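Local structure of acyl-CoA dehydrogenase (Bacillus subtilis, 5LNX) at residues 81-86 with 200-205; 116-121 with 159-164. The protein catalyses the FAD-dependent oxidation of saturated acyl-CoA to 2,3-dehydroacyl-CoA, passing the electrons on to an acceptor. All coordinates share one frame; numbering follows the deposited sequence.

Overall arrangement
From the N terminus the chain first builds a helical region, and segment 81-86 lies on one of its helices, 79-90. After helix 102-114 it enters the β-rich middle region through the short strand 119-120. Contact 2 closes a loop of 37 residues there, pairing 116-121 with the start of strand 163-169. The chain then runs on to the loop 200-205, which returns to helix 79-90 and closes contact 1 around 113 residues, so contact 2 is nested inside the loop closed by contact 1. Their centres lie about 14 Å apart, and Asn-157 bridges them: its ND2 donates to both Ile-84 O and Gly-119 O. Each contact includes one residue that touches FAD.

Contact 1: 81-86 with 200-205; sequences VGVILS and LGLYGS
Val-83 and Leu-202 meet methyl to methyl, the side chains crossing at about a right angle, with Val-83 CG1 3.8 Å from Leu-202 CD1. The CB of Val-83 points toward the loop, and a chi1 of 65° sets CG1 between the backbone N and the carbonyl carbon, from where it reaches both Leu-202 and Ser-205. Valine suits this place because the branch at CB puts a methyl against both loop residues while keeping the side chain close to the helix. Leu-202 comes from the loop with CD1 leading.

Ser-205 sits over the neighbouring residue of the helix. Its OG, anti to the backbone N (chi1 169°), lies 3.8 Å from Ile-84 CG1 and 3.9 Å from Val-83 CG1, so the hydroxyl touches two aliphatic groups without a hydrogen bond between the segments. Ile-84 turns its CB past the loop, but its extended end swings back: CD1 comes to 4.0 Å from Ser-205 CA and 4.3 Å from Gly-204 O. A small serine lets the loop lie close to the isoleucine.

The contact joins the N-terminal helices to a loop of the β-rich middle domain. In the acyl-CoA dehydrogenase fold FAD lies between that domain and the C-terminal helical domain, with residues of another subunit also in contact. Leu-202 touches FAD, and Tyr-360 and Gln-247 of helix 229-265, which pack on both Val-83 and Leu-202, bring in the C-terminal part. A β-turn, Ser-205 N bonded to Leu-202 O at 3.0 Å, shapes the loop, while Leu-202 itself takes a left-handed backbone conformation. Ile-84 also packs on Phe-35 and Ile-40, and Tyr-341 of the second subunit packs on Leu-202.

Contact 2: 116-121 with 159-164; sequences DHLGAF and GAADIY
Gly-119 with Ile-163 and Ala-120 with Tyr-164 form a short parallel β-ladder, at which strand 119-120 joins the edge of a mixed sheet. Leu-118 prepares the pairing: its carbonyl O accepts from both Asp-162 N (2.8 Å) and Ile-163 N (3.2 Å), the latter bond almost straight at 175°, and Ala-120 N adds a weak bond to Ile-163 O.

Asp-162 works from its side chain as well. With CG beside its backbone N (chi1 -58°), OD2 turns back to the residue just before strand 119-120 and takes Leu-118 N at 2.9 Å through its anti lone pair. The His-117 ring lies stacked on this carboxylate, their planes 18° apart, and Asp-162 CB sits over the ring face in a CH-pi contact, 3.9 Å from its centroid. With an alanine here, Leu-118 N would probably lose its acceptor and the His-117 ring the carboxylate stacked on it.

This edge belongs to the β-rich middle part of the acyl-CoA dehydrogenase fold, and the next residue, Phe-121, touches FAD. Leu-118 CD2 packs on Ala-160 CB; on the face of the sheet that carries Ala-120 and Tyr-164, Ala-120 CB lies 3.6 Å from Ala-161 CB, which stands over one face of the Tyr-164 ring. Ala-120 CB also reaches Tyr-164 CD2, and alanines suit this close approach of the two segments. The tyrosine OH accepts Gly-159 N at 3.0 Å, tying the bend at Gly-159, whose positive phi suits a residue without CB, to the strand.

Contact 1: 81-86 with 200-205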
loop_
_atom_site.group_PDB
_atom_site.type_symbol
_atom_site.label_atom_id
_atom_site.label_comp_id
_atom_site.label_asym_id
_atom_site.label_seq_id
_atom_site.Cartn_x
_atom_site.Cartn_y
_atom_site.Cartn_z
ATOM N N VAL D 81 1.096 -25.870 14.347
ATOM C CA VAL D 81 2.057 -26.980 14.470
ATOM C C VAL D 81 3.455 -26.552 13.939
ATOM O O VAL D 81 4.487 -27.027 14.430
ATOM C CB VAL D 81 1.523 -28.376 13.974
ATOM N N GLY D 82 3.470 -25.599 13.006
ATOM C CA GLY D 82 4.700 -25.069 12.437
ATOM C C GLY D 82 5.548 -24.328 13.465
ATOM O O GLY D 82 6.753 -24.509 13.557
ATOM N N VAL D 83 4.902 -23.475 14.231
ATOM C CA VAL D 83 5.603 -22.728 15.263
ATOM C C VAL D 83 6.047 -23.605 16.419
ATOM O O VAL D 83 7.092 -23.342 17.009
ATOM C CB VAL D 83 4.802 -21.549 15.821
ATOM C CG1 VAL D 83 3.557 -22.009 16.551
ATOM C CG2 VAL D 83 5.683 -20.705 16.753
ATOM N N ILE D 84 5.200 -24.563 16.797
ATOM C CA ILE D 84 5.527 -25.499 17.882
ATOM C C ILE D 84 6.804 -26.215 17.524
ATOM O O ILE D 84 7.715 -26.340 18.336
ATOM C CB ILE D 84 4.430 -26.560 18.102
ATOM C CG1 ILE D 84 3.210 -25.945 18.788
ATOM C CG2 ILE D 84 4.965 -27.708 18.942
ATOM C CD1 ILE D 84 1.976 -26.817 18.728
ATOM N N LEU D 85 6.857 -26.707 16.304
ATOM C CA LEU D 85 8.080 -27.328 15.809
ATOM C C LEU D 85 9.247 -26.335 15.776
ATOM O O LEU D 85 10.376 -26.662 16.149
ATOM C CB LEU D 85 7.877 -27.908 14.408
ATOM C CG LEU D 85 9.108 -28.604 13.816
ATOM C CD1 LEU D 85 9.718 -29.592 14.788
ATOM C CD2 LEU D 85 8.754 -29.310 12.516
ATOM N N SER D 86 8.958 -25.138 15.298
ATOM C CA SER D 86 9.990 -24.127 15.045
ATOM C C SER D 86 10.680 -23.689 16.346
ATOM O O SER D 86 11.897 -23.519 16.399
ATOM C CB SER D 86 9.380 -22.898 14.341
ATOM O OG SER D 86 10.383 -22.081 13.764
ATOM N N LEU D 200 -6.067 -14.790 19.558
ATOM C CA LEU D 200 -6.750 -14.601 18.254
ATOM C C LEU D 200 -6.623 -15.807 17.349
ATOM O O LEU D 200 -7.548 -16.147 16.626
ATOM C CB LEU D 200 -6.201 -13.371 17.521
ATOM N N GLY D 201 -5.463 -16.467 17.402
ATOM C CA GLY D 201 -5.151 -17.619 16.536
ATOM C C GLY D 201 -4.043 -18.539 17.040
ATOM O O GLY D 201 -3.873 -18.717 18.237
ATOM N N LEU D 202 -3.312 -19.163 16.121
ATOM C CA LEU D 202 -2.498 -20.345 16.446
ATOM C C LEU D 202 -3.234 -21.203 17.475
ATOM O O LEU D 202 -2.758 -21.428 18.600
ATOM C CB LEU D 202 -1.130 -19.941 16.987
ATOM C CG LEU D 202 -0.225 -19.125 16.055
ATOM C CD1 LEU D 202 1.170 -19.028 16.640
ATOM C CD2 LEU D 202 -0.139 -19.706 14.646
ATOM N N TYR D 203 -4.430 -21.631 17.102
ATOM C CA TYR D 203 -5.195 -22.573 17.919
ATOM C C TYR D 203 -4.476 -23.952 17.812
ATOM O O TYR D 203 -3.842 -24.180 16.817
ATOM C CB TYR D 203 -6.610 -22.718 17.340
ATOM C CG TYR D 203 -7.633 -21.651 17.737
ATOM C CD1 TYR D 203 -7.252 -20.364 18.089
ATOM C CD2 TYR D 203 -8.997 -21.937 17.731
ATOM C CE1 TYR D 203 -8.189 -19.407 18.445
ATOM C CE2 TYR D 203 -9.943 -20.985 18.076
ATOM C CZ TYR D 203 -9.536 -19.718 18.431
ATOM O OH TYR D 203 -10.470 -18.761 18.779
ATOM N N GLY D 204 -4.463 -24.850 18.798
ATOM C CA GLY D 204 -3.856 -24.667 20.096
ATOM C C GLY D 204 -2.348 -24.994 20.207
ATOM O O GLY D 204 -1.809 -26.081 20.653
ATOM N N SER D 205 -1.628 -23.993 19.793
ATOM C CA SER D 205 -0.265 -23.841 20.268
ATOM C C SER D 205 -0.319 -23.254 21.693
ATOM O O SER D 205 -0.576 -22.074 21.854
ATOM C CB SER D 205 0.557 -22.952 19.352
ATOM O OG SER D 205 1.788 -22.646 19.987
#

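Contact 2: 116-121 with 159-164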
loop_
_atom_site.group_PDB
_atom_site.type_symbol
_atom_site.label_atom_id
_atom_site.label_comp_id
_atom_site.label_asym_id
_atom_site.label_seq_id
_atom_site.Cartn_x
_atom_site.Cartn_y
_atom_site.Cartn_z
ATOM N N ASP D 116 10.546 -37.329 22.415
ATOM C CA ASP D 116 10.164 -37.767 23.780
ATOM C C ASP D 116 10.052 -36.582 24.741
ATOM O O ASP D 116 9.224 -36.591 25.647
ATOM C CB ASP D 116 11.178 -38.766 24.352
ATOM C CG ASP D 116 10.778 -39.276 25.741
ATOM O OD1 ASP D 116 9.676 -39.865 25.879
ATOM O OD2 ASP D 116 11.559 -39.075 26.693
ATOM N N HIS D 117 10.889 -35.571 24.503
ATOM C CA HIS D 117 10.823 -34.283 25.199
ATOM C C HIS D 117 10.584 -33.102 24.274
ATOM O O HIS D 117 11.079 -33.062 23.152
ATOM C CB HIS D 117 12.121 -34.014 25.937
ATOM C CG HIS D 117 12.190 -34.628 27.296
ATOM N ND1 HIS D 117 13.218 -34.355 28.168
ATOM C CD2 HIS D 117 11.354 -35.469 27.944
ATOM C CE1 HIS D 117 13.030 -35.028 29.290
ATOM N NE2 HIS D 117 11.901 -35.705 29.183
ATOM N N LEU D 118 9.829 -32.141 24.785
ATOM C CA LEU D 118 9.441 -30.933 24.056
ATOM C C LEU D 118 10.069 -29.666 24.662
ATOM O O LEU D 118 10.114 -29.486 25.892
ATOM C CB LEU D 118 7.918 -30.762 24.059
ATOM C CG LEU D 118 7.394 -29.568 23.238
ATOM C CD1 LEU D 118 7.401 -29.899 21.757
ATOM C CD2 LEU D 118 6.003 -29.128 23.696
ATOM N N GLY D 119 10.435 -28.746 23.772
ATOM C CA GLY D 119 11.285 -27.608 24.083
ATOM C C GLY D 119 10.540 -26.284 24.067
ATOM O O GLY D 119 9.599 -26.085 23.304
ATOM N N ALA D 120 11.029 -25.348 24.875
ATOM C CA ALA D 120 10.419 -24.041 25.008
ATOM C C ALA D 120 11.546 -23.020 25.198
ATOM O O ALA D 120 12.672 -23.411 25.467
ATOM C CB ALA D 120 9.519 -24.013 26.216
ATOM N N PHE D 121 11.199 -21.731 25.167
ATOM C CA PHE D 121 12.196 -20.605 25.076
ATOM C C PHE D 121 12.234 -19.449 26.055
ATOM O O PHE D 121 13.223 -18.713 26.123
ATOM C CB PHE D 121 12.265 -20.131 23.618
ATOM C CG PHE D 121 13.186 -18.974 23.379
ATOM C CD1 PHE D 121 14.562 -19.136 23.478
ATOM C CD2 PHE D 121 12.674 -17.733 23.007
ATOM C CE1 PHE D 121 15.415 -18.089 23.183
ATOM C CE2 PHE D 121 13.526 -16.670 22.737
ATOM C CZ PHE D 121 14.900 -16.852 22.821
ATOM N N GLY D 159 3.529 -25.567 29.145
ATOM C CA GLY D 159 2.781 -26.617 29.850
ATOM C C GLY D 159 2.893 -27.964 29.157
ATOM O O GLY D 159 2.612 -29.011 29.753
ATOM N N ALA D 160 3.212 -27.926 27.868
ATOM C CA ALA D 160 3.523 -29.130 27.098
ATOM C C ALA D 160 5.002 -29.390 27.246
ATOM O O ALA D 160 5.466 -30.519 27.139
ATOM C CB ALA D 160 3.165 -28.940 25.621
ATOM N N ALA D 161 5.750 -28.317 27.430
ATOM C CA ALA D 161 7.191 -28.391 27.346
ATOM C C ALA D 161 7.829 -29.011 28.596
ATOM O O ALA D 161 7.376 -28.786 29.724
ATOM C CB ALA D 161 7.782 -27.027 27.074
ATOM N N ASP D 162 8.892 -29.787 28.341
ATOM C CA ASP D 162 9.695 -30.481 29.359
ATOM C C ASP D 162 10.965 -29.698 29.720
ATOM O O ASP D 162 11.429 -29.720 30.870
ATOM C CB ASP D 162 10.110 -31.875 28.850
ATOM C CG ASP D 162 8.928 -32.747 28.485
ATOM O OD1 ASP D 162 8.297 -33.312 29.408
ATOM O OD2 ASP D 162 8.620 -32.857 27.276
ATOM N N ILE D 163 11.542 -29.063 28.705
ATOM C CA ILE D 163 12.722 -28.220 28.846
ATOM C C ILE D 163 12.354 -26.784 28.471
ATOM O O ILE D 163 11.749 -26.554 27.419
ATOM C CB ILE D 163 13.852 -28.678 27.889
ATOM C CG1 ILE D 163 14.395 -30.054 28.283
ATOM C CG2 ILE D 163 14.919 -27.599 27.734
ATOM C CD1 ILE D 163 15.258 -30.126 29.522
ATOM N N TYR D 164 12.758 -25.829 29.313
ATOM C CA TYR D 164 12.618 -24.389 29.009
ATOM C C TYR D 164 13.975 -23.670 29.045
ATOM O O TYR D 164 14.547 -23.452 30.111
ATOM C CB TYR D 164 11.661 -23.683 29.976
ATOM C CG TYR D 164 10.247 -24.205 30.018
ATOM C CD1 TYR D 164 9.962 -25.419 30.624
ATOM C CD2 TYR D 164 9.175 -23.447 29.550
ATOM C CE1 TYR D 164 8.660 -25.909 30.702
ATOM C CE2 TYR D 164 7.866 -23.925 29.636
ATOM C CZ TYR D 164 7.622 -25.156 30.217
ATOM O OH TYR D 164 6.349 -25.668 30.291
#